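Local coordinates for protein transaminase (Bacillus megaterium, PDB 5G0A) that probably transfers amino groups between amines and carbonyl compounds as an S-selective, pyridoxal-5'-phosphate-dependent omega-transaminase of the class-III aminotransferase family, at residues Tyr363-Leu368 and Gly379-Tyr384; Trp388-Val393 and Met441-Ser446; Arg138-Thr143 and Ala188-Pro193; Ile131-Thr136 and Gln230-Ile235. One frame throughout, in Å; residues are numbered along the deposited sequence.

From the N terminus, helix 121-136 comes first and opens contact 4. That contact closes when strand 231-236 packs against the helix. Contact 3 lies wholly within this span: strand 140-144 opens it soon after the helix and strand 189-192 closes it. Contact 3 lies in the seven-stranded sheet of the large domain and contact 4 packs a helix on it; strands 140-144 and 231-236 are neighbours there. Contact 1 follows much later, where strand 378-384 returns along helix 353-374. It closes before contact 2 opens. Contact 2 spans from strand 387-392 to strand 440-443 and completes a three-stranded antiparallel sheet with strand 378-384. The centres of contacts 2 and 4 lie about 33 Å apart. No two contacts cross.

Contact 1 of 4, residues Tyr363-Leu368 and Gly379-Tyr384; sequences YIRSKL and GNFDGY
Leu368 sets its CB squarely over one face of the Phe381 ring. The distance from Leu368 CB to the ring centroid is 3.6 Å, only 5° off the ring normal, which makes this a CH-pi contact. Leu368 CD1 adds an apolar touch at 3.7 Å from Phe381 CD1. The CB of Phe381 already points toward the helix, and CG between the backbone N and the carbonyl carbon (chi1 72°) brings the ring against Leu368. Arg365 comes to the same ring from another direction. Its chain bends twice, at chi2 and chi3, and brings NH1 to 3.5 Å from Phe381 CE1. The guanidinium and ring planes are 50° apart. Helix 353-374 here runs nearly antiparallel to strand 378-384, an outer strand, within this chain, of the small three-stranded sheet, and also covers Trp388 on the neighbouring strand. Replacing the ring of Phe381 by a serine side chain would probably leave Leu368 CB without its aromatic surface and the Arg365 guanidinium freer to turn. Beyond the ring, Arg365 NH2 makes a long salt bridge with Asp382 OD1 at 3.9 Å. The CB of Asp382 points away from the helix, but the carboxylate swings back beside the arginine. A water lies in the guanidinium plane, accepting from Arg365 NH2 at 3.1 Å. The same water donates to Gly383 O at 2.8 Å and so ties the arginine to the strand backbone.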
loop_
_atom_site.group_PDB
_atom_site.type_symbol
_atom_site.label_atom_id
_atom_site.label_comp_id
_atom_site.label_asym_id
_atom_site.label_seq_id
_atom_site.Cartn_x
_atom_site.Cartn_y
_atom_site.Cartn_z
ATOM N N TYR B 363 0.893 45.140 -17.739
ATOM C CA TYR B 363 0.654 45.383 -19.161
ATOM C C TYR B 363 -0.239 44.311 -19.793
ATOM O O TYR B 363 -1.228 44.625 -20.465
ATOM C CB TYR B 363 1.970 45.517 -19.930
ATOM C CG TYR B 363 1.766 45.927 -21.373
ATOM C CD1 TYR B 363 1.382 47.234 -21.699
ATOM C CD2 TYR B 363 1.935 45.007 -22.413
ATOM C CE1 TYR B 363 1.182 47.614 -23.018
ATOM C CE2 TYR B 363 1.740 45.379 -23.738
ATOM C CZ TYR B 363 1.365 46.690 -24.033
ATOM O OH TYR B 363 1.177 47.073 -25.345
ATOM N N ILE B 364 0.101 43.039 -19.559
ATOM C CA ILE B 364 -0.701 41.923 -20.048
ATOM C C ILE B 364 -2.137 42.001 -19.508
ATOM O O ILE B 364 -3.081 41.685 -20.220
ATOM C CB ILE B 364 -0.056 40.549 -19.682
ATOM C CG1 ILE B 364 1.150 40.259 -20.589
ATOM C CG2 ILE B 364 -1.069 39.415 -19.772
ATOM C CD1 ILE B 364 2.156 39.278 -19.997
ATOM N N ARG B 365 -2.279 42.384 -18.244
ATOM C CA ARG B 365 -3.594 42.598 -17.628
ATOM C C ARG B 365 -4.427 43.585 -18.469
ATOM O O ARG B 365 -5.566 43.292 -18.819
ATOM C CB ARG B 365 -3.422 43.067 -16.169
ATOM C CG ARG B 365 -4.611 43.789 -15.546
ATOM C CD ARG B 365 -5.659 42.830 -15.031
ATOM N NE ARG B 365 -5.169 42.000 -13.935
ATOM C CZ ARG B 365 -5.917 41.139 -13.256
ATOM N NH1 ARG B 365 -7.203 41.000 -13.550
ATOM N NH2 ARG B 365 -5.377 40.421 -12.280
ATOM N N SER B 366 -3.840 44.728 -18.816
ATOM C CA SER B 366 -4.524 45.723 -19.670
ATOM C C SER B 366 -4.878 45.179 -21.062
ATOM O O SER B 366 -5.925 45.515 -21.625
ATOM C CB SER B 366 -3.697 47.009 -19.785
ATOM O OG SER B 366 -2.593 46.852 -20.669
ATOM N N LYS B 367 -4.003 44.341 -21.619
ATOM C CA LYS B 367 -4.258 43.744 -22.928
ATOM C C LYS B 367 -5.378 42.713 -22.861
ATOM O O LYS B 367 -6.218 42.644 -23.766
ATOM C CB LYS B 367 -2.980 43.116 -23.513
ATOM C CG LYS B 367 -1.802 44.074 -23.689
ATOM C CD LYS B 367 -1.975 45.039 -24.851
ATOM C CE LYS B 367 -2.085 44.303 -26.179
ATOM N NZ LYS B 367 -1.866 45.237 -27.319
ATOM N N LEU B 368 -5.396 41.904 -21.800
ATOM C CA LEU B 368 -6.477 40.919 -21.615
ATOM C C LEU B 368 -7.823 41.589 -21.329
ATOM O O LEU B 368 -8.853 41.125 -21.808
ATOM C CB LEU B 368 -6.132 39.887 -20.529
ATOM C CG LEU B 368 -4.999 38.911 -20.870
ATOM C CD1 LEU B 368 -4.597 38.103 -19.645
ATOM C CD2 LEU B 368 -5.377 37.982 -22.017
ATOM N N GLY B 379 -14.481 34.183 -20.499
ATOM C CA GLY B 379 -15.355 34.260 -19.323
ATOM C C GLY B 379 -14.713 35.028 -18.188
ATOM O O GLY B 379 -15.361 35.850 -17.525
ATOM N N ASN B 380 -13.432 34.756 -17.966
ATOM C CA ASN B 380 -12.622 35.435 -16.955
ATOM C C ASN B 380 -11.130 35.242 -17.246
ATOM O O ASN B 380 -10.759 34.426 -18.087
ATOM C CB ASN B 380 -12.947 34.930 -15.545
ATOM C CG ASN B 380 -12.407 35.851 -14.464
ATOM O OD1 ASN B 380 -12.413 37.070 -14.620
ATOM N ND2 ASN B 380 -11.921 35.272 -13.372
ATOM N N PHE B 381 -10.293 36.026 -16.573
ATOM C CA PHE B 381 -8.852 35.815 -16.618
ATOM C C PHE B 381 -8.271 36.309 -15.311
ATOM O O PHE B 381 -8.842 37.183 -14.639
ATOM C CB PHE B 381 -8.192 36.512 -17.823
ATOM C CG PHE B 381 -8.135 38.010 -17.708
ATOM C CD1 PHE B 381 -7.090 38.636 -17.031
ATOM C CD2 PHE B 381 -9.138 38.798 -18.272
ATOM C CE1 PHE B 381 -7.046 40.020 -16.916
ATOM C CE2 PHE B 381 -9.099 40.179 -18.160
ATOM C CZ PHE B 381 -8.059 40.790 -17.479
ATOM N N ASP B 382 -7.129 35.741 -14.952
ATOM C CA ASP B 382 -6.513 36.028 -13.688
ATOM C C ASP B 382 -5.040 35.643 -13.811
ATOM O O ASP B 382 -4.665 34.871 -14.696
ATOM C CB ASP B 382 -7.208 35.209 -12.598
ATOM C CG ASP B 382 -7.021 35.785 -11.211
ATOM O OD1 ASP B 382 -6.432 36.877 -11.074
ATOM O OD2 ASP B 382 -7.473 35.127 -10.249
ATOM N N GLY B 383 -4.220 36.175 -12.923
ATOM C CA GLY B 383 -2.778 35.938 -13.010
ATOM C C GLY B 383 -1.969 37.052 -12.424
ATOM O O GLY B 383 -2.482 37.861 -11.651
ATOM N N TYR B 384 -0.681 37.062 -12.778
ATOM C CA TYR B 384 0.317 37.991 -12.282
ATOM C C TYR B 384 1.640 37.693 -12.990
ATOM O O TYR B 384 1.835 36.584 -13.494
ATOM C CB TYR B 384 0.475 37.946 -10.748
ATOM C CG TYR B 384 0.296 36.596 -10.048
ATOM C CD1 TYR B 384 0.516 35.389 -10.712
ATOM C CD2 TYR B 384 -0.056 36.550 -8.696
ATOM C CE1 TYR B 384 0.357 34.168 -10.053
ATOM C CE2 TYR B 384 -0.201 35.340 -8.031
ATOM C CZ TYR B 384 0.018 34.158 -8.712
ATOM O OH TYR B 384 -0.135 32.954 -8.053
HETATM O O HOH W 1 -2.353 40.644 -11.522
#

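Contact 2 of 4, residues Trp388-Val393 and Met441-Ser446; sequences WIVDIV and MRIGAS
The three-stranded antiparallel sheet of the small C-terminal domain has strand 387-392 in its middle, and here Trp388, Ile389 and Val390 pair with Ile443, Arg442 and Met441 of strand 440-443. Trp388 and Ile443 form a hydrogen-bonded pair. Trp388 N gives to Ile443 O at 3.0 Å, and Ile443 N returns a bond to Trp388 O at 2.9 Å. Val390 and Met441 form the second such pair, with Met441 N 2.9 Å from Val390 O. Ile389 and Arg442 make the non-hydrogen-bonded pair between them. Trp388, Val390, Met441 and Ile443 share one face. There Val390 CB meets Met441 CB at 3.7 Å, and Val390 CG2 touches Ile443 CD1 at 3.8 Å. Beyond the paired residues, Ile392 CG1 packs at 3.6 Å on Met441 CG. Helices 353-374 and 451-468 cover parts of this apolar face. Ile389 and Arg442 lie on the other face. Arg442 CG stands anti to the backbone N (chi1 -158°), and a bend at chi2 turns the chain toward Ile389. Ile389 CG2 then sits over one face of the guanidinium, nearest Arg442 NH1 at a tight 3.1 Å. The Trp388 carbonyl lies at the edge of the same group, near its plane. Arg442 NE bonds to Gly241 O, and the side chain is about 9 Å from the bound pyridoxal phosphate. The buried guanidinium is therefore met by a methyl over its face and by a hydrogen bond at NE, which probably limits its rotation.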
loop_
_atom_site.group_PDB
_atom_site.type_symbol
_atom_site.label_atom_id
_atom_site.label_comp_id
_atom_site.label_asym_id
_atom_site.label_seq_id
_atom_site.Cartn_x
_atom_site.Cartn_y
_atom_site.Cartn_z
ATOM N N TRP B 388 -0.505 33.540 -16.638
ATOM C CA TRP B 388 -1.892 33.980 -16.805
ATOM C C TRP B 388 -2.804 32.810 -17.144
ATOM O O TRP B 388 -2.442 31.928 -17.926
ATOM C CB TRP B 388 -1.984 35.145 -17.829
ATOM C CG TRP B 388 -1.315 36.378 -17.272
ATOM C CD1 TRP B 388 0.004 36.707 -17.354
ATOM C CD2 TRP B 388 -1.935 37.407 -16.496
ATOM N NE1 TRP B 388 0.246 37.871 -16.668
ATOM C CE2 TRP B 388 -0.932 38.325 -16.139
ATOM C CE3 TRP B 388 -3.250 37.648 -16.078
ATOM C CZ2 TRP B 388 -1.198 39.461 -15.379
ATOM C CZ3 TRP B 388 -3.508 38.765 -15.317
ATOM C CH2 TRP B 388 -2.496 39.659 -14.980
ATOM N N ILE B 389 -3.970 32.780 -16.502
ATOM C CA ILE B 389 -5.015 31.862 -16.902
ATOM C C ILE B 389 -6.097 32.680 -17.581
ATOM O O ILE B 389 -6.375 33.796 -17.155
ATOM C CB ILE B 389 -5.665 31.110 -15.713
ATOM C CG1 ILE B 389 -6.148 32.090 -14.642
ATOM C CG2 ILE B 389 -4.725 30.062 -15.132
ATOM C CD1 ILE B 389 -7.499 31.726 -14.057
ATOM N N VAL B 390 -6.676 32.119 -18.635
ATOM C CA VAL B 390 -7.826 32.704 -19.311
ATOM C C VAL B 390 -8.871 31.603 -19.437
ATOM O O VAL B 390 -8.652 30.581 -20.115
ATOM C CB VAL B 390 -7.486 33.254 -20.719
ATOM C CG1 VAL B 390 -8.723 33.896 -21.356
ATOM C CG2 VAL B 390 -6.337 34.258 -20.671
ATOM N N ASP B 391 -10.007 31.806 -18.771
ATOM C CA ASP B 391 -11.098 30.845 -18.832
ATOM C C ASP B 391 -11.870 31.042 -20.131
ATOM O O ASP B 391 -12.416 32.119 -20.388
ATOM C CB ASP B 391 -12.032 30.981 -17.621
ATOM C CG ASP B 391 -11.309 30.836 -16.293
ATOM O OD1 ASP B 391 -10.436 29.952 -16.170
ATOM O OD2 ASP B 391 -11.636 31.599 -15.357
ATOM N N ILE B 392 -11.894 29.993 -20.943
ATOM C CA ILE B 392 -12.533 30.011 -22.249
ATOM C C ILE B 392 -13.934 29.396 -22.109
ATOM O O ILE B 392 -14.097 28.331 -21.521
ATOM C CB ILE B 392 -11.687 29.242 -23.295
ATOM C CG1 ILE B 392 -10.261 29.830 -23.406
ATOM C CG2 ILE B 392 -12.359 29.231 -24.667
ATOM C CD1 ILE B 392 -10.162 31.223 -24.013
ATOM N N VAL B 393 -14.938 30.094 -22.628
ATOM C CA VAL B 393 -16.326 29.631 -22.536
ATOM C C VAL B 393 -17.058 29.837 -23.857
ATOM O O VAL B 393 -16.631 30.624 -24.697
ATOM C CB VAL B 393 -17.113 30.378 -21.437
ATOM C CG1 VAL B 393 -16.592 30.029 -20.043
ATOM C CG2 VAL B 393 -17.086 31.885 -21.683
ATOM N N MET B 441 -6.683 28.656 -20.931
ATOM C CA MET B 441 -5.386 29.050 -21.435
ATOM C C MET B 441 -4.425 29.220 -20.289
ATOM O O MET B 441 -4.822 29.663 -19.220
ATOM C CB MET B 441 -5.546 30.376 -22.113
ATOM C CG MET B 441 -6.754 30.324 -23.005
ATOM S SD MET B 441 -6.147 30.145 -24.660
ATOM C CE MET B 441 -5.861 31.898 -24.821
ATOM N N ARG B 442 -3.154 28.910 -20.552
ATOM C CA ARG B 442 -2.083 29.060 -19.581
ATOM C C ARG B 442 -0.948 29.741 -20.340
ATOM O O ARG B 442 -0.269 29.123 -21.164
ATOM C CB ARG B 442 -1.628 27.692 -19.048
ATOM C CG ARG B 442 -0.920 27.762 -17.696
ATOM C CD ARG B 442 -1.988 27.773 -16.612
ATOM N NE ARG B 442 -1.554 27.786 -15.212
ATOM C CZ ARG B 442 -1.451 28.888 -14.473
ATOM N NH1 ARG B 442 -1.666 30.088 -15.021
ATOM N NH2 ARG B 442 -1.127 28.798 -13.188
ATOM N N ILE B 443 -0.770 31.021 -20.056
ATOM C CA ILE B 443 0.074 31.879 -20.878
ATOM C C ILE B 443 1.301 32.267 -20.093
ATOM O O ILE B 443 1.183 32.704 -18.957
ATOM C CB ILE B 443 -0.712 33.143 -21.314
ATOM C CG1 ILE B 443 -1.902 32.731 -22.192
ATOM C CG2 ILE B 443 0.188 34.120 -22.079
ATOM C CD1 ILE B 443 -2.932 33.817 -22.394
ATOM N N GLY B 444 2.479 32.123 -20.710
ATOM C CA GLY B 444 3.725 32.542 -20.080
ATOM C C GLY B 444 4.800 32.857 -21.104
ATOM O O GLY B 444 4.816 32.279 -22.174
ATOM N N ALA B 445 5.682 33.788 -20.763
ATOM C CA ALA B 445 6.842 34.109 -21.587
ATOM C C ALA B 445 8.018 34.333 -20.653
ATOM O O ALA B 445 7.891 34.104 -19.453
ATOM C CB ALA B 445 6.553 35.350 -22.450
ATOM N N SER B 446 9.168 34.768 -21.182
ATOM C CA SER B 446 10.299 35.078 -20.304
ATOM C C SER B 446 9.964 36.338 -19.516
ATOM O O SER B 446 9.119 37.140 -19.952
ATOM C CB SER B 446 11.579 35.247 -21.121
ATOM O OG SER B 446 11.736 34.181 -22.062
#

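Contact 3 of 4, residues Arg138-Thr143 and Ala188-Pro193; sequences RPLVVT and AVLMAP
Residues 140-143 and 189-192 run parallel, the axes of these short strand segments 4.7 Å apart at closest approach and their directions 23° apart. Val141 pairs with Val189, Val142 with Leu190 and Thr143 with Met191. Four backbone bonds join them, beginning with Val141 N to Ala188 O at 3.0 Å. Leu190 N then binds Val141 O, and Thr143 N binds Leu190 O. The ladder ends with Ala192 N to Thr143 O at 2.7 Å. These strands lie at one margin of the seven-stranded sheet in the large domain of this fold type I enzyme, with 189-192 outermost within the chain. On one face, Val142 CG1 packs on Ala192 CB at 3.8 Å. Leu140 CD1 and Leu190 CD1 meet on the same side, where helix 214-226 covers Leu190. At the start of the pairing, Leu140 CD2 rests 3.8 Å from Ala188 CB. On the other face, Thr143 CG2 crosses to Val189 CG1 at 3.7 Å. With OG1 anti to the backbone N (chi1 -166°), the methyl of Thr143 meets Val189 and OG1 bonds to Val158 O. The threonine also touches His149, a residue of the cofactor pocket. Pro139 and Leu140 pack on Tyr185 of the second subunit.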
loop_
_atom_site.group_PDB
_atom_site.type_symbol
_atom_site.label_atom_id
_atom_site.label_comp_id
_atom_site.label_asym_id
_atom_site.label_seq_id
_atom_site.Cartn_x
_atom_site.Cartn_y
_atom_site.Cartn_z
ATOM N N ARG B 138 5.866 11.031 10.557
ATOM C CA ARG B 138 4.457 10.764 10.216
ATOM C C ARG B 138 4.340 10.449 8.728
ATOM O O ARG B 138 5.096 11.016 7.928
ATOM C CB ARG B 138 3.569 11.983 10.487
ATOM C CG ARG B 138 3.542 12.451 11.938
ATOM C CD ARG B 138 2.711 13.715 11.993
ATOM N NE ARG B 138 2.902 14.386 13.284
ATOM C CZ ARG B 138 2.567 15.663 13.492
ATOM N NH1 ARG B 138 2.051 16.382 12.498
ATOM N NH2 ARG B 138 2.785 16.217 14.697
ATOM N N PRO B 139 3.378 9.588 8.350
ATOM C CA PRO B 139 3.314 9.118 6.947
ATOM C C PRO B 139 2.455 9.920 5.973
ATOM O O PRO B 139 2.776 9.969 4.788
ATOM C CB PRO B 139 2.695 7.717 7.083
ATOM C CG PRO B 139 1.805 7.830 8.298
ATOM C CD PRO B 139 2.608 8.701 9.257
ATOM N N LEU B 140 1.332 10.476 6.412
ATOM C CA LEU B 140 0.370 10.985 5.460
ATOM C C LEU B 140 0.718 12.378 4.942
ATOM O O LEU B 140 1.156 13.250 5.692
ATOM C CB LEU B 140 -1.036 10.992 6.058
ATOM C CG LEU B 140 -1.653 9.626 6.390
ATOM C CD1 LEU B 140 -3.072 9.834 6.890
ATOM C CD2 LEU B 140 -1.674 8.726 5.155
ATOM N N VAL B 141 0.535 12.567 3.640
ATOM C CA VAL B 141 0.662 13.909 3.075
ATOM C C VAL B 141 -0.664 14.236 2.380
ATOM O O VAL B 141 -1.270 13.381 1.694
ATOM C CB VAL B 141 1.851 14.015 2.073
ATOM C CG1 VAL B 141 1.817 15.371 1.358
ATOM C CG2 VAL B 141 3.200 13.800 2.794
ATOM N N VAL B 142 -1.116 15.468 2.564
ATOM C CA VAL B 142 -2.364 15.953 1.980
ATOM C C VAL B 142 -2.030 16.809 0.770
ATOM O O VAL B 142 -1.250 17.778 0.874
ATOM C CB VAL B 142 -3.143 16.809 3.007
ATOM C CG1 VAL B 142 -4.421 17.355 2.381
ATOM C CG2 VAL B 142 -3.439 15.988 4.247
ATOM N N THR B 143 -2.628 16.435 -0.361
ATOM C CA THR B 143 -2.551 17.218 -1.590
ATOM C C THR B 143 -3.963 17.698 -1.978
ATOM O O THR B 143 -4.921 17.530 -1.197
ATOM C CB THR B 143 -1.934 16.360 -2.703
ATOM O OG1 THR B 143 -1.562 17.204 -3.802
ATOM C CG2 THR B 143 -2.931 15.250 -3.157
ATOM N N ALA B 188 0.745 7.055 0.803
ATOM C CA ALA B 188 0.197 7.582 2.038
ATOM C C ALA B 188 -0.279 9.033 1.785
ATOM O O ALA B 188 0.340 9.959 2.250
ATOM C CB ALA B 188 1.293 7.531 3.074
ATOM N N VAL B 189 -1.316 9.198 0.979
ATOM C CA VAL B 189 -1.734 10.508 0.478
ATOM C C VAL B 189 -3.239 10.633 0.577
ATOM O O VAL B 189 -4.001 9.700 0.223
ATOM C CB VAL B 189 -1.280 10.754 -1.000
ATOM C CG1 VAL B 189 -1.886 12.040 -1.584
ATOM C CG2 VAL B 189 0.240 10.745 -1.102
ATOM N N LEU B 190 -3.672 11.792 1.051
ATOM C CA LEU B 190 -5.073 12.151 1.030
ATOM C C LEU B 190 -5.298 13.274 0.037
ATOM O O LEU B 190 -4.531 14.247 0.007
ATOM C CB LEU B 190 -5.502 12.622 2.417
ATOM C CG LEU B 190 -5.261 11.704 3.593
ATOM C CD1 LEU B 190 -5.751 12.415 4.848
ATOM C CD2 LEU B 190 -5.959 10.357 3.390
ATOM N N MET B 191 -6.356 13.162 -0.759
ATOM C CA MET B 191 -6.706 14.225 -1.708
ATOM C C MET B 191 -7.785 15.149 -1.139
ATOM O O MET B 191 -8.945 14.751 -1.003
ATOM C CB MET B 191 -7.162 13.658 -3.073
ATOM C CG MET B 191 -7.588 14.757 -4.039
ATOM S SD MET B 191 -8.134 14.141 -5.638
ATOM C CE MET B 191 -9.863 13.790 -5.292
ATOM N N ALA B 192 -7.392 16.385 -0.837
ATOM C CA ALA B 192 -8.314 17.428 -0.344
ATOM C C ALA B 192 -8.910 18.200 -1.490
ATOM O O ALA B 192 -8.455 18.078 -2.637
ATOM C CB ALA B 192 -7.571 18.373 0.605
ATOM N N PRO B 193 -9.948 19.008 -1.205
ATOM C CA PRO B 193 -10.567 19.736 -2.324
ATOM C C PRO B 193 -9.644 20.784 -2.945
ATOM O O PRO B 193 -8.775 21.339 -2.277
ATOM C CB PRO B 193 -11.802 20.410 -1.704
ATOM C CG PRO B 193 -11.754 20.142 -0.234
ATOM C CD PRO B 193 -10.731 19.088 0.047
#

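Contact 4 of 4, residues Ile131-Thr136 and Gln230-Ile235; sequences IARLYT and QVAAVI
Residues 131-136, the last of helix 121-136, run roughly antiparallel to strand segment 231-235, the two short axes 7.4 Å apart at closest approach and their directions at 146°, and Ala132, Arg133 and Thr136 meet Ala232 and Ala233. This is helix-on-sheet packing in the large alpha/beta domain, at the C-terminal end of a helix whose first residues, Gly121 and Ser122, line the cofactor pocket. Ala232 has helix-like backbone angles within the strand. Its CB and that of the next residue, Ala233, both point toward the helix as a result. The small side chain of Ala232 lets the backbones come close; Arg133 CA is 5.5 Å from Ala232 CA. Ala232 CB is touched by Ala132, Arg133 and Thr136. Thr136 OG1 lies 3.2 Å from Ala232 CB, a tight approach. Arg133 CG lies 4.1 Å from Ala232 CB, while the rest of the arginine extends on to bond Pro139 O through NE. Thr136 CG2 also packs near Ala232 O, at 3.5 Å. The Thr136 hydroxyl stands between the backbone N and the carbonyl carbon (chi1 61°), which lets it reach back one turn. OG1 donates to Ala132 O at 2.8 Å. Thr136 N reaches the same oxygen from the opposite face of the carbonyl plane, so two bonds grip it. With a valine at Thr136 the hydroxyl goes, and Ala132 O is likely to be left with one donor fewer. On the side toward strand 265-269, Ala132 CB meets Ala233 CB at 4.0 Å.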
loop_
_atom_site.group_PDB
_atom_site.type_symbol
_atom_site.label_atom_id
_atom_site.label_comp_id
_atom_site.label_asym_id
_atom_site.label_seq_id
_atom_site.Cartn_x
_atom_site.Cartn_y
_atom_site.Cartn_z
ATOM N N ILE B 131 11.725 14.530 3.587
ATOM C CA ILE B 131 12.122 15.338 4.733
ATOM C C ILE B 131 10.929 15.620 5.646
ATOM O O ILE B 131 11.067 15.504 6.878
ATOM C CB ILE B 131 12.781 16.674 4.294
ATOM C CG1 ILE B 131 14.142 16.407 3.653
ATOM C CG2 ILE B 131 12.946 17.625 5.488
ATOM C CD1 ILE B 131 14.643 17.576 2.801
ATOM N N ALA B 132 9.781 15.985 5.061
ATOM C CA ALA B 132 8.583 16.286 5.866
ATOM C C ALA B 132 8.218 15.059 6.711
ATOM O O ALA B 132 7.928 15.170 7.896
ATOM C CB ALA B 132 7.392 16.703 4.993
ATOM N N ARG B 133 8.247 13.887 6.084
ATOM C CA ARG B 133 7.911 12.638 6.799
ATOM C C ARG B 133 8.915 12.287 7.869
ATOM O O ARG B 133 8.523 11.880 8.973
ATOM C CB ARG B 133 7.707 11.477 5.797
ATOM C CG ARG B 133 6.467 11.719 4.948
ATOM C CD ARG B 133 6.418 10.769 3.741
ATOM N NE ARG B 133 5.041 10.611 3.278
ATOM C CZ ARG B 133 4.666 10.493 2.014
ATOM N NH1 ARG B 133 5.569 10.524 1.028
ATOM N NH2 ARG B 133 3.368 10.335 1.741
ATOM N N LEU B 134 10.208 12.463 7.576
ATOM C CA LEU B 134 11.233 12.185 8.578
ATOM C C LEU B 134 11.151 13.177 9.750
ATOM O O LEU B 134 11.249 12.757 10.914
ATOM C CB LEU B 134 12.644 12.215 7.998
ATOM C CG LEU B 134 13.045 11.001 7.132
ATOM C CD1 LEU B 134 14.241 11.359 6.255
ATOM C CD2 LEU B 134 13.289 9.701 7.917
ATOM N N TYR B 135 10.988 14.459 9.440
ATOM C CA TYR B 135 10.968 15.470 10.531
ATOM C C TYR B 135 9.795 15.223 11.481
ATOM O O TYR B 135 9.932 15.276 12.727
ATOM C CB TYR B 135 10.882 16.883 9.921
ATOM C CG TYR B 135 10.748 17.955 10.977
ATOM C CD1 TYR B 135 11.860 18.386 11.694
ATOM C CD2 TYR B 135 9.495 18.483 11.279
ATOM C CE1 TYR B 135 11.721 19.351 12.687
ATOM C CE2 TYR B 135 9.347 19.454 12.262
ATOM C CZ TYR B 135 10.456 19.865 12.951
ATOM O OH TYR B 135 10.265 20.823 13.930
ATOM N N THR B 136 8.629 14.989 10.897
ATOM C CA THR B 136 7.423 14.812 11.712
ATOM C C THR B 136 7.324 13.395 12.255
ATOM O O THR B 136 6.579 13.151 13.212
ATOM C CB THR B 136 6.147 15.120 10.931
ATOM O OG1 THR B 136 6.051 14.209 9.811
ATOM C CG2 THR B 136 6.081 16.638 10.455
ATOM N N GLN B 230 -0.862 11.651 12.461
ATOM C CA GLN B 230 -0.177 10.895 11.411
ATOM C C GLN B 230 -0.077 11.642 10.087
ATOM O O GLN B 230 0.282 11.048 9.075
ATOM C CB GLN B 230 -0.748 9.492 11.229
ATOM C CG GLN B 230 -2.108 9.431 10.573
ATOM C CD GLN B 230 -2.433 8.008 10.127
ATOM O OE1 GLN B 230 -1.553 7.132 10.107
ATOM N NE2 GLN B 230 -3.679 7.776 9.758
ATOM N N VAL B 231 -0.398 12.935 10.108
ATOM C CA VAL B 231 -0.308 13.777 8.910
ATOM C C VAL B 231 0.977 14.630 8.999
ATOM O O VAL B 231 1.085 15.519 9.824
ATOM C CB VAL B 231 -1.558 14.670 8.682
ATOM C CG1 VAL B 231 -1.370 15.574 7.458
ATOM C CG2 VAL B 231 -2.814 13.812 8.485
ATOM N N ALA B 232 1.942 14.338 8.136
ATOM C CA ALA B 232 3.192 15.118 8.063
ATOM C C ALA B 232 3.021 16.546 7.561
ATOM O O ALA B 232 3.638 17.453 8.101
ATOM C CB ALA B 232 4.229 14.396 7.175
ATOM N N ALA B 233 2.244 16.714 6.489
ATOM C CA ALA B 233 2.265 17.929 5.680
ATOM C C ALA B 233 1.053 18.035 4.774
ATOM O O ALA B 233 0.428 17.027 4.400
ATOM C CB ALA B 233 3.558 17.985 4.841
ATOM N N VAL B 234 0.736 19.275 4.416
ATOM C CA VAL B 234 -0.125 19.580 3.299
ATOM C C VAL B 234 0.808 20.171 2.246
ATOM O O VAL B 234 1.618 21.050 2.558
ATOM C CB VAL B 234 -1.179 20.648 3.684
ATOM C CG1 VAL B 234 -2.025 20.990 2.465
ATOM C CG2 VAL B 234 -2.090 20.116 4.797
ATOM N N ILE B 235 0.713 19.673 1.021
ATOM C CA ILE B 235 1.467 20.242 -0.103
ATOM C C ILE B 235 0.524 20.999 -1.025
ATOM O O ILE B 235 -0.549 20.511 -1.333
ATOM C CB ILE B 235 2.274 19.157 -0.865
ATOM C CG1 ILE B 235 3.194 19.831 -1.897
ATOM C CG2 ILE B 235 1.368 18.053 -1.469
ATOM C CD1 ILE B 235 4.230 18.885 -2.478
#